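Local coordinates for protein putative histidinol-phosphate aminotransferase (Erwinia carotovora atroseptica, PDB 3LY1) that probably works as a pyridoxal-phosphate-dependent aminotransferase, perhaps acting on histidinol phosphate, and holds its cofactor in the large domain of a fold-type I enzyme, at residues P18-N22 with E337-V341; A93-E99 with M114-K120; I205-F211 with V222-A227; L283-Y287 with H297-V301. All coordinates share one frame; numbering follows the deposited sequence.

Contact 1 of 4, residues P18-N22 with E337-V341; sequences PIRIN and EMQWV
I19 and I21 reach from the short N-terminal strand 19-20 onto the side of the C-terminal helix 335-350, a strand-on-helix contact in the small domain of this fold-type I aminotransferase. The bump is I19. With CG1 anti to its carbonyl carbon (chi1 -69°) and the chain extended beyond, its CD1 drops into a shallow hollow of the helix bounded by E337, W340 and V341, one turn of residues on the facing side. There CD1 lies 3.7 Å from W340 CE3, meeting the indole obliquely, and 3.8 Å from V341 CG2. The other branch, CG2, runs alongside the side chain of E337, the two sliding past each other in opposite directions. I21 makes the second bump: its CD1 meets V341 CG2 end on at 4.0 Å, so this one valine methyl is shared by both isoleucines. M338 is a selenomethionine bent at chi2 and chi3; in the conformer given here its SE comes to 4.2 Å from I21 CG2, the two side chains meeting tip to tip. I21 thus lies between V341 and M338 of the helix and I330 of strand 327-331, while strand 19-20 pairs in parallel with strand 315-316. No direct hydrogen bond joins the two segments; water does the polar work. The carboxylate of E337, whose OE1 also accepts from the backbone N of T334, extends past I19 toward the backbone of R20. One water accepts from R20 N at 2.8 Å and donates to E337 OE2 at 2.9 Å.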
# COMPACT_ATOMS: atom_id res chain seq x y z
N PRO A 18 15.85 -23.28 -4.00
CA PRO A 18 16.23 -23.00 -5.38
C PRO A 18 16.97 -21.69 -5.55
O PRO A 18 16.89 -20.82 -4.68
CB PRO A 18 14.87 -22.97 -6.12
CG PRO A 18 13.90 -22.49 -5.13
CD PRO A 18 14.43 -22.98 -3.75
N ILE A 19 17.71 -21.55 -6.64
CA ILE A 19 18.19 -20.23 -7.07
C ILE A 19 16.95 -19.54 -7.66
O ILE A 19 16.29 -20.09 -8.54
CB ILE A 19 19.29 -20.33 -8.15
CG1 ILE A 19 20.58 -20.91 -7.56
CG2 ILE A 19 19.56 -18.96 -8.79
CD1 ILE A 19 21.63 -21.29 -8.61
N ARG A 20 16.68 -18.33 -7.17
CA ARG A 20 15.45 -17.61 -7.51
C ARG A 20 15.82 -16.47 -8.45
O ARG A 20 16.30 -15.44 -8.01
CB ARG A 20 14.81 -17.09 -6.22
CG ARG A 20 14.18 -18.21 -5.36
CD ARG A 20 13.85 -17.78 -3.93
NE ARG A 20 12.75 -16.79 -3.87
CZ ARG A 20 12.20 -16.36 -2.74
NH1 ARG A 20 12.62 -16.83 -1.55
NH2 ARG A 20 11.21 -15.47 -2.77
N ILE A 21 15.63 -16.69 -9.76
CA ILE A 21 16.02 -15.68 -10.75
C ILE A 21 14.81 -15.50 -11.64
O ILE A 21 14.87 -15.53 -12.88
CB ILE A 21 17.33 -16.05 -11.52
CG1 ILE A 21 17.29 -17.49 -12.04
CG2 ILE A 21 18.59 -15.79 -10.63
CD1 ILE A 21 18.55 -17.91 -12.83
N ASN A 22 13.69 -15.33 -10.95
CA ASN A 22 12.38 -15.34 -11.58
C ASN A 22 11.62 -14.01 -11.55
O ASN A 22 10.71 -13.82 -12.36
CB ASN A 22 11.49 -16.47 -11.01
CG ASN A 22 11.43 -16.52 -9.48
OD1 ASN A 22 12.23 -15.88 -8.75
ND2 ASN A 22 10.48 -17.35 -8.97
N GLU A 337 25.87 -17.50 -8.12
CA GLU A 337 24.68 -18.18 -8.61
C GLU A 337 24.71 -18.29 -10.14
O GLU A 337 24.26 -19.31 -10.71
CB GLU A 337 23.40 -17.48 -8.13
CG GLU A 337 23.06 -17.65 -6.65
CD GLU A 337 21.87 -16.78 -6.21
OE1 GLU A 337 21.58 -15.73 -6.86
OE2 GLU A 337 21.23 -17.15 -5.20
N MSE A 338 25.17 -17.25 -10.82
CA MSE A 338 25.10 -17.21 -12.28
C MSE A 338 26.16 -18.11 -12.91
O MSE A 338 25.92 -18.69 -13.97
CB MSE A 338 25.19 -15.78 -12.83
CG MSE A 338 23.97 -14.94 -12.52
SE MSE A 338 22.30 -15.96 -12.50
CE MSE A 338 22.13 -16.43 -14.40
N GLN A 339 27.32 -18.24 -12.26
CA GLN A 339 28.31 -19.25 -12.66
C GLN A 339 27.74 -20.69 -12.58
O GLN A 339 27.93 -21.51 -13.48
CB GLN A 339 29.59 -19.17 -11.83
CG GLN A 339 30.64 -20.14 -12.34
CD GLN A 339 31.10 -19.79 -13.75
OE1 GLN A 339 31.37 -18.63 -14.04
NE2 GLN A 339 31.18 -20.80 -14.63
N TRP A 340 27.03 -20.99 -11.51
CA TRP A 340 26.43 -22.30 -11.37
C TRP A 340 25.33 -22.50 -12.43
O TRP A 340 25.21 -23.60 -13.06
CB TRP A 340 25.87 -22.44 -9.96
CG TRP A 340 25.59 -23.82 -9.60
CD1 TRP A 340 26.46 -24.71 -9.00
CD2 TRP A 340 24.38 -24.52 -9.83
NE1 TRP A 340 25.83 -25.91 -8.84
CE2 TRP A 340 24.56 -25.82 -9.34
CE3 TRP A 340 23.16 -24.17 -10.40
CZ2 TRP A 340 23.54 -26.79 -9.41
CZ3 TRP A 340 22.15 -25.13 -10.46
CH2 TRP A 340 22.35 -26.43 -9.96
N VAL A 341 24.54 -21.44 -12.65
CA VAL A 341 23.47 -21.53 -13.64
C VAL A 341 24.07 -21.71 -15.05
O VAL A 341 23.59 -22.58 -15.81
CB VAL A 341 22.48 -20.33 -13.61
CG1 VAL A 341 21.51 -20.39 -14.80
CG2 VAL A 341 21.67 -20.36 -12.31
O HOH W 1 18.32 -17.34 -5.10
O HOH W 2 18.94 -14.74 -6.87

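Contact 2 of 4, residues A93-E99 with M114-K120; sequences AQLVIPE and MKVTKVK. With EDO (1,2-ethanediol), chain G.
L95 and V116 are paired in the right-handed beta-alpha-beta crossover made by strand 94-98, helix 104-111 and strand 115-119, at the edge of the large domain's seven-stranded sheet. The strands run parallel, 18° apart, and backbone bonds alternate between them; the straightest takes T117 N to L95 O at 2.8 Å. At the far end E99 N still bonds to V119 O as the chain leaves the sheet. On the side packed by helix 104-111, I97 carries much of the contact. Its CG1 stands between the backbone N and the carbonyl carbon (chi1 37°), and the extended chain beyond brings CD1 to 3.9 Å from V116 CG1 and 3.8 Å from K118 CG. K118 lies beside it, pointing the same way with its methylenes extended, and carries NZ on to a salt bridge with E106 of the helix. The selenomethionine M114 closes the start of the ladder: extended as far as SE, then bent at chi3 (58°), it puts CE 3.6 Å from A93 CB and also close to the backbone of Q94. The other sheet face is covered by helix 129-137, where V96 and V119 both touch L132. On that face the side chains of Q94 and T117 also meet at an oblique angle. Past the strand ends, the aliphatic part of K120 runs alongside E99 in the conformer given. An ethanediol, probably from the crystallisation liquor, donates from O2 to E99 O at 2.9 Å.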
# COMPACT_ATOMS: atom_id res chain seq x y z
N ALA A 93 -10.84 7.18 -23.32
CA ALA A 93 -9.38 7.06 -23.40
C ALA A 93 -8.83 5.72 -23.94
O ALA A 93 -9.46 4.64 -23.83
CB ALA A 93 -8.79 7.32 -22.03
N GLN A 94 -7.67 5.80 -24.57
CA GLN A 94 -6.95 4.61 -25.01
C GLN A 94 -5.62 4.57 -24.26
O GLN A 94 -5.07 5.62 -23.93
CB GLN A 94 -6.68 4.60 -26.52
CG GLN A 94 -5.65 5.61 -26.99
CD GLN A 94 -5.16 5.43 -28.44
OE1 GLN A 94 -4.55 6.34 -28.99
NE2 GLN A 94 -5.46 4.30 -29.06
N LEU A 95 -5.12 3.38 -24.00
CA LEU A 95 -3.75 3.20 -23.53
C LEU A 95 -2.94 2.77 -24.76
O LEU A 95 -3.33 1.82 -25.44
CB LEU A 95 -3.67 2.11 -22.46
CG LEU A 95 -2.28 1.65 -22.05
CD1 LEU A 95 -1.68 2.71 -21.19
CD2 LEU A 95 -2.31 0.28 -21.32
N VAL A 96 -1.83 3.44 -25.02
CA VAL A 96 -0.91 3.12 -26.12
C VAL A 96 0.35 2.52 -25.52
O VAL A 96 1.01 3.15 -24.68
CB VAL A 96 -0.58 4.35 -27.00
CG1 VAL A 96 0.44 3.98 -28.09
CG2 VAL A 96 -1.86 4.91 -27.66
N ILE A 97 0.65 1.28 -25.92
CA ILE A 97 1.80 0.53 -25.39
C ILE A 97 2.45 -0.28 -26.52
O ILE A 97 1.76 -0.67 -27.53
CB ILE A 97 1.41 -0.48 -24.26
CG1 ILE A 97 0.05 -1.16 -24.52
CG2 ILE A 97 1.41 0.22 -22.84
CD1 ILE A 97 -0.20 -2.47 -23.66
N PRO A 98 3.73 -0.58 -26.37
CA PRO A 98 4.41 -1.64 -27.13
C PRO A 98 3.76 -2.97 -26.81
O PRO A 98 3.27 -3.14 -25.69
CB PRO A 98 5.86 -1.61 -26.61
CG PRO A 98 5.99 -0.30 -25.90
CD PRO A 98 4.64 -0.02 -25.34
N GLU A 99 3.75 -3.89 -27.76
CA GLU A 99 3.04 -5.14 -27.60
C GLU A 99 3.68 -5.98 -26.48
O GLU A 99 2.97 -6.74 -25.81
CB GLU A 99 3.00 -5.93 -28.91
CG GLU A 99 2.23 -7.23 -28.82
CD GLU A 99 1.92 -7.83 -30.17
OE1 GLU A 99 2.40 -7.32 -31.20
OE2 GLU A 99 1.18 -8.84 -30.17
N MSE A 114 -10.92 1.02 -20.81
CA MSE A 114 -10.23 1.71 -21.90
C MSE A 114 -9.88 0.79 -23.08
O MSE A 114 -9.53 -0.40 -22.90
CB MSE A 114 -8.95 2.35 -21.38
CG MSE A 114 -9.23 3.46 -20.38
SE MSE A 114 -7.58 4.07 -19.51
CE MSE A 114 -6.55 4.61 -21.14
N LYS A 115 -9.93 1.36 -24.28
CA LYS A 115 -9.29 0.75 -25.43
C LYS A 115 -7.80 0.58 -25.15
O LYS A 115 -7.16 1.48 -24.63
CB LYS A 115 -9.45 1.67 -26.63
CG LYS A 115 -8.82 1.15 -27.89
CD LYS A 115 -9.12 2.07 -29.08
CE LYS A 115 -8.60 1.43 -30.38
NZ LYS A 115 -9.16 2.14 -31.55
N VAL A 116 -7.25 -0.58 -25.49
CA VAL A 116 -5.81 -0.83 -25.33
C VAL A 116 -5.23 -1.03 -26.73
O VAL A 116 -5.66 -1.93 -27.45
CB VAL A 116 -5.54 -2.06 -24.48
CG1 VAL A 116 -4.06 -2.37 -24.46
CG2 VAL A 116 -6.04 -1.83 -23.05
N THR A 117 -4.32 -0.15 -27.11
CA THR A 117 -3.76 -0.12 -28.45
C THR A 117 -2.30 -0.56 -28.37
O THR A 117 -1.44 0.20 -27.90
CB THR A 117 -3.92 1.30 -29.07
OG1 THR A 117 -5.31 1.64 -29.16
CG2 THR A 117 -3.29 1.37 -30.48
N LYS A 118 -2.03 -1.79 -28.80
CA LYS A 118 -0.70 -2.36 -28.76
C LYS A 118 -0.04 -2.21 -30.12
O LYS A 118 -0.67 -2.48 -31.15
CB LYS A 118 -0.75 -3.84 -28.37
CG LYS A 118 -1.11 -4.10 -26.94
CD LYS A 118 -1.19 -5.62 -26.66
CE LYS A 118 -1.85 -5.85 -25.33
NZ LYS A 118 -1.74 -7.27 -24.90
N VAL A 119 1.21 -1.75 -30.12
CA VAL A 119 1.99 -1.53 -31.31
C VAL A 119 3.08 -2.60 -31.39
O VAL A 119 3.90 -2.77 -30.48
CB VAL A 119 2.63 -0.12 -31.31
CG1 VAL A 119 3.52 0.07 -32.54
CG2 VAL A 119 1.53 0.94 -31.21
N LYS A 120 3.07 -3.32 -32.51
CA LYS A 120 4.00 -4.43 -32.73
C LYS A 120 5.43 -3.96 -32.52
O LYS A 120 5.77 -2.83 -32.85
CB LYS A 120 3.77 -5.00 -34.14
CG LYS A 120 4.54 -6.29 -34.44
CD LYS A 120 4.33 -6.74 -35.91
CE LYS A 120 5.04 -8.08 -36.19
NZ LYS A 120 4.16 -8.97 -37.02
C1 EDO G . 1.82 -5.73 -22.14
O1 EDO G . 0.54 -5.34 -21.62
C2 EDO G . 2.14 -7.23 -22.03
O2 EDO G . 3.15 -7.62 -23.01
O HOH W 3 -11.77 4.02 -24.67
O HOH W 4 0.82 -8.08 -25.55

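Contact 3 of 4, residues I205-F211 with V222-A227; sequences IILLKTF and VGYAVA. With PLP (pyridoxal-5'-phosphate), chain E; EDO (1,2-ethanediol), chain H.
Strand 205-210 meets strand 223-226 in an antiparallel pair of the large domain's central sheet, beside the cofactor site. The pairs L207-V226 and K209-Y224 are hydrogen-bonded in both directions, K209 N meeting Y224 O at 3.0 Å. Y224 has its ring carbon CG between backbone N and carbonyl carbon (chi1 61°), which swings the phenol alongside K209: the lysine CB sits over the ring face, a CH-pi contact 4.0 Å from the centroid. Their polar ends part: in the conformer given, K209 NZ forms a salt bridge with E184, while Y224 OH bonds to H64. F211 crosses Y224 at about a right angle, CE1 to CE1 4.0 Å, and its CD1 packs 3.7 Å from V222 CG1. On the other face of the sheet L208 CD2 presses on A225 CB at 3.6 Å. Opposite T210 comes G223, which has no side chain and lets its CA come 3.9 Å from T210 CA. T210 OG1, anti to the backbone N, donates to phosphate oxygen O2P of pyridoxal phosphate at 2.6 Å. With S77, S78 and S212 also binding the cofactor, this strand end belongs to the phosphate-binding cup of fold-type I aminotransferases.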
# COMPACT_ATOMS: atom_id res chain seq x y z
N ILE A 205 4.06 14.47 -18.13
CA ILE A 205 4.90 13.33 -17.79
C ILE A 205 4.70 12.91 -16.34
O ILE A 205 4.80 13.74 -15.44
CB ILE A 205 6.42 13.63 -17.90
CG1 ILE A 205 6.78 14.32 -19.21
CG2 ILE A 205 7.22 12.33 -17.67
CD1 ILE A 205 8.27 14.79 -19.31
N ILE A 206 4.47 11.61 -16.13
CA ILE A 206 4.57 10.92 -14.83
C ILE A 206 5.79 9.97 -14.91
O ILE A 206 5.86 9.06 -15.74
CB ILE A 206 3.22 10.13 -14.51
CG1 ILE A 206 2.02 11.09 -14.43
CG2 ILE A 206 3.33 9.26 -13.24
CD1 ILE A 206 0.58 10.39 -14.68
N LEU A 207 6.77 10.23 -14.06
CA LEU A 207 7.90 9.34 -13.86
C LEU A 207 7.60 8.47 -12.67
O LEU A 207 7.25 8.97 -11.59
CB LEU A 207 9.15 10.14 -13.59
CG LEU A 207 10.42 9.42 -13.14
CD1 LEU A 207 10.83 8.35 -14.17
CD2 LEU A 207 11.51 10.45 -12.95
N LEU A 208 7.77 7.18 -12.85
CA LEU A 208 7.59 6.23 -11.76
C LEU A 208 8.93 5.60 -11.45
O LEU A 208 9.67 5.16 -12.38
CB LEU A 208 6.60 5.16 -12.15
CG LEU A 208 5.16 5.60 -12.41
CD1 LEU A 208 4.40 4.43 -12.87
CD2 LEU A 208 4.50 6.32 -11.16
N LYS A 209 9.21 5.54 -10.15
CA LYS A 209 10.42 4.92 -9.65
C LYS A 209 10.11 4.08 -8.42
O LYS A 209 9.03 4.17 -7.82
CB LYS A 209 11.52 5.98 -9.39
CG LYS A 209 12.21 6.45 -10.72
CD LYS A 209 13.38 7.41 -10.51
CE LYS A 209 14.59 6.68 -9.89
NZ LYS A 209 15.31 5.78 -10.87
N THR A 210 11.05 3.20 -8.07
CA THR A 210 10.85 2.22 -7.00
C THR A 210 12.17 2.00 -6.27
O THR A 210 13.21 2.19 -6.85
CB THR A 210 10.32 0.89 -7.54
OG1 THR A 210 10.04 0.00 -6.44
CG2 THR A 210 11.32 0.26 -8.50
N PHE A 211 12.09 1.60 -4.99
CA PHE A 211 13.26 1.12 -4.22
C PHE A 211 13.47 -0.41 -4.34
O PHE A 211 14.33 -1.00 -3.67
CB PHE A 211 13.10 1.53 -2.76
CG PHE A 211 13.40 2.98 -2.48
CD1 PHE A 211 12.45 3.99 -2.69
CD2 PHE A 211 14.62 3.34 -2.00
CE1 PHE A 211 12.76 5.32 -2.41
CE2 PHE A 211 14.94 4.68 -1.70
CZ PHE A 211 14.01 5.67 -1.91
N VAL A 222 8.23 0.37 -1.22
CA VAL A 222 8.43 1.81 -1.30
C VAL A 222 8.71 2.19 -2.73
O VAL A 222 9.69 1.76 -3.32
CB VAL A 222 9.59 2.31 -0.37
CG1 VAL A 222 9.59 3.85 -0.30
CG2 VAL A 222 9.53 1.69 1.06
N GLY A 223 7.84 3.01 -3.31
CA GLY A 223 8.09 3.62 -4.60
C GLY A 223 7.52 5.02 -4.59
O GLY A 223 7.07 5.50 -3.55
N TYR A 224 7.58 5.69 -5.74
CA TYR A 224 7.10 7.06 -5.83
C TYR A 224 6.86 7.48 -7.29
O TYR A 224 7.33 6.81 -8.24
CB TYR A 224 8.02 8.05 -5.11
CG TYR A 224 9.43 8.14 -5.64
CD1 TYR A 224 10.38 7.19 -5.31
CD2 TYR A 224 9.82 9.18 -6.48
CE1 TYR A 224 11.68 7.28 -5.77
CE2 TYR A 224 11.12 9.25 -6.98
CZ TYR A 224 12.05 8.32 -6.61
OH TYR A 224 13.33 8.41 -7.10
N ALA A 225 6.05 8.53 -7.44
CA ALA A 225 5.86 9.24 -8.71
C ALA A 225 6.48 10.65 -8.61
O ALA A 225 6.50 11.29 -7.54
CB ALA A 225 4.39 9.30 -9.10
N VAL A 226 7.01 11.11 -9.73
CA VAL A 226 7.47 12.49 -9.91
C VAL A 226 6.68 13.12 -11.05
O VAL A 226 6.52 12.52 -12.14
CB VAL A 226 8.98 12.56 -10.17
CG1 VAL A 226 9.47 14.03 -10.03
CG2 VAL A 226 9.76 11.57 -9.25
N ALA A 227 6.07 14.28 -10.80
CA ALA A 227 5.31 14.95 -11.85
C ALA A 227 5.05 16.41 -11.48
O ALA A 227 5.38 16.83 -10.37
CB ALA A 227 3.99 14.22 -12.09
N1 PLP E . 7.65 -1.44 -13.14
C2 PLP E . 8.37 -2.45 -13.74
C2A PLP E . 8.90 -2.23 -15.14
C3 PLP E . 8.55 -3.64 -13.04
O3 PLP E . 9.25 -4.64 -13.63
C4 PLP E . 8.00 -3.79 -11.75
C4A PLP E . 8.30 -5.02 -10.92
O4A PLP E . 8.11 -6.08 -11.48
C5 PLP E . 7.26 -2.75 -11.16
C6 PLP E . 7.09 -1.58 -11.91
C5A PLP E . 6.64 -2.86 -9.79
O4P PLP E . 7.58 -3.05 -8.72
P PLP E . 7.28 -2.48 -7.25
O1P PLP E . 5.82 -2.47 -6.94
O2P PLP E . 7.90 -1.11 -7.32
O3P PLP E . 8.09 -3.44 -6.39
C1 EDO H . 15.21 6.36 -5.45
O1 EDO H . 15.12 6.26 -6.87
C2 EDO H . 16.09 7.55 -5.11
O2 EDO H . 17.45 7.13 -5.20

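Contact 4 of 4, residues L283-Y287 with H297-V301; sequences LKLPY and HQLVV
P286 O receives Q298 N in the one hydrogen bond that crosses between the segments, 2.9 Å long and nearly straight at 171°. Around that bond the side chains close in. P286 lays its ring obliquely across the side chain of Q298, whose CG is trans to its own backbone N (chi1 -158°) and whose extended chain carries OE1 to the ring, 3.4 Å from P286 CG. On the other flank Y287 CB touches H297 CB at 3.7 Å, and the backbones form a single bridge there. L285 packs alongside: its CD2 sits 3.6 Å from Q298 O and 4.2 Å from V300 CG1. The carbonyl of Q298 that this leucine covers also accepts from H297 ND1 at 2.9 Å. That donor stands above the carbonyl plane while the oxygen stays close to the imidazole plane, which should steady the ring's rotation. Segment 283-287 begins where the long helix 259-283 ends in a Schellman motif, with K284 at positive phi, and the chain turns toward strand 294-298 of the small domain. Strand 294-298 in turn pairs antiparallel with strand 327-331, where H297 rests on C328 and I330. The helix supports the first shell from behind: L280 touches L285, Y287 and H297. Y287 OH reaches back to E281 OE2 in the last turns of the helix, and the C-terminal residue I354 packs against L285 and L299.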
# COMPACT_ATOMS: atom_id res chain seq x y z
N LEU A 283 26.86 -21.02 -26.37
CA LEU A 283 25.75 -21.84 -26.84
C LEU A 283 25.14 -21.34 -28.15
O LEU A 283 24.24 -22.00 -28.74
CB LEU A 283 24.67 -21.87 -25.75
CG LEU A 283 25.07 -22.59 -24.46
CD1 LEU A 283 23.99 -22.33 -23.40
CD2 LEU A 283 25.26 -24.07 -24.77
N LYS A 284 25.61 -20.18 -28.58
CA LYS A 284 25.08 -19.48 -29.76
C LYS A 284 23.57 -19.24 -29.66
O LYS A 284 22.83 -19.44 -30.63
CB LYS A 284 25.43 -20.24 -31.05
CG LYS A 284 26.91 -20.36 -31.28
CD LYS A 284 27.22 -21.05 -32.61
CE LYS A 284 28.75 -21.24 -32.82
NZ LYS A 284 29.09 -22.07 -34.05
N LEU A 285 23.12 -18.80 -28.48
CA LEU A 285 21.73 -18.42 -28.30
C LEU A 285 21.65 -16.88 -28.37
O LEU A 285 22.33 -16.21 -27.61
CB LEU A 285 21.16 -18.99 -26.98
CG LEU A 285 20.93 -20.50 -26.95
CD1 LEU A 285 20.78 -21.00 -25.47
CD2 LEU A 285 19.72 -20.94 -27.83
N PRO A 286 20.86 -16.33 -29.31
CA PRO A 286 20.77 -14.87 -29.35
C PRO A 286 20.17 -14.28 -28.05
O PRO A 286 19.32 -14.92 -27.40
CB PRO A 286 19.82 -14.60 -30.55
CG PRO A 286 19.96 -15.84 -31.43
CD PRO A 286 20.21 -16.97 -30.47
N TYR A 287 20.62 -13.10 -27.68
CA TYR A 287 20.03 -12.31 -26.60
C TYR A 287 19.96 -10.83 -26.90
O TYR A 287 20.68 -10.32 -27.76
CB TYR A 287 20.80 -12.51 -25.32
CG TYR A 287 22.24 -12.06 -25.42
CD1 TYR A 287 23.24 -12.95 -25.82
CD2 TYR A 287 22.60 -10.76 -25.11
CE1 TYR A 287 24.58 -12.53 -25.92
CE2 TYR A 287 23.92 -10.33 -25.20
CZ TYR A 287 24.91 -11.23 -25.60
OH TYR A 287 26.21 -10.80 -25.69
N HIS A 297 16.67 -13.84 -23.58
CA HIS A 297 17.34 -14.63 -24.62
C HIS A 297 16.44 -15.67 -25.28
O HIS A 297 15.39 -16.05 -24.73
CB HIS A 297 18.63 -15.26 -24.12
CG HIS A 297 18.47 -16.45 -23.21
ND1 HIS A 297 18.31 -17.73 -23.70
CD2 HIS A 297 18.54 -16.57 -21.86
CE1 HIS A 297 18.27 -18.59 -22.68
NE2 HIS A 297 18.42 -17.91 -21.55
N GLN A 298 16.89 -16.09 -26.46
CA GLN A 298 16.13 -16.99 -27.30
C GLN A 298 16.37 -18.43 -26.88
O GLN A 298 17.38 -18.75 -26.24
CB GLN A 298 16.54 -16.79 -28.77
CG GLN A 298 15.50 -17.27 -29.76
CD GLN A 298 15.93 -17.04 -31.22
OE1 GLN A 298 16.58 -16.05 -31.53
NE2 GLN A 298 15.57 -17.96 -32.10
N LEU A 299 15.40 -19.28 -27.19
CA LEU A 299 15.51 -20.72 -26.97
C LEU A 299 15.25 -21.46 -28.26
O LEU A 299 14.45 -21.00 -29.10
CB LEU A 299 14.52 -21.19 -25.92
CG LEU A 299 14.78 -20.70 -24.50
CD1 LEU A 299 13.59 -21.00 -23.56
CD2 LEU A 299 16.11 -21.33 -23.98
N VAL A 300 15.90 -22.61 -28.41
CA VAL A 300 15.60 -23.53 -29.50
C VAL A 300 14.73 -24.72 -29.03
O VAL A 300 14.11 -25.39 -29.86
CB VAL A 300 16.90 -23.96 -30.27
CG1 VAL A 300 17.51 -22.72 -30.96
CG2 VAL A 300 17.92 -24.57 -29.38
N VAL A 301 14.65 -24.96 -27.72
CA VAL A 301 13.73 -25.94 -27.15
C VAL A 301 12.47 -25.22 -26.65
O VAL A 301 12.49 -24.00 -26.47
CB VAL A 301 14.38 -26.69 -25.98
CG1 VAL A 301 15.68 -27.32 -26.45
CG2 VAL A 301 14.62 -25.75 -24.79

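Starting at the N terminus, segment 18-22 waits for its partner until the C-terminal helix 335-350, so contact 1 closes a loop that contains the other three. Inside it, contacts 2, 3 and 4 follow in series, each closing a short loop before the next opens, and none cross. Contacts 2 and 3 both belong to the seven-stranded sheet of the large domain, their centres about 21 Å apart: one secures an edge strand, the other the pair beside the cofactor phosphate. Contact 4 comes later, where helix 259-283 gives way to strand 294-298. It and contact 1 lie on the same side of the chain's centre, their nearest atoms about 8 Å apart, in the small domain.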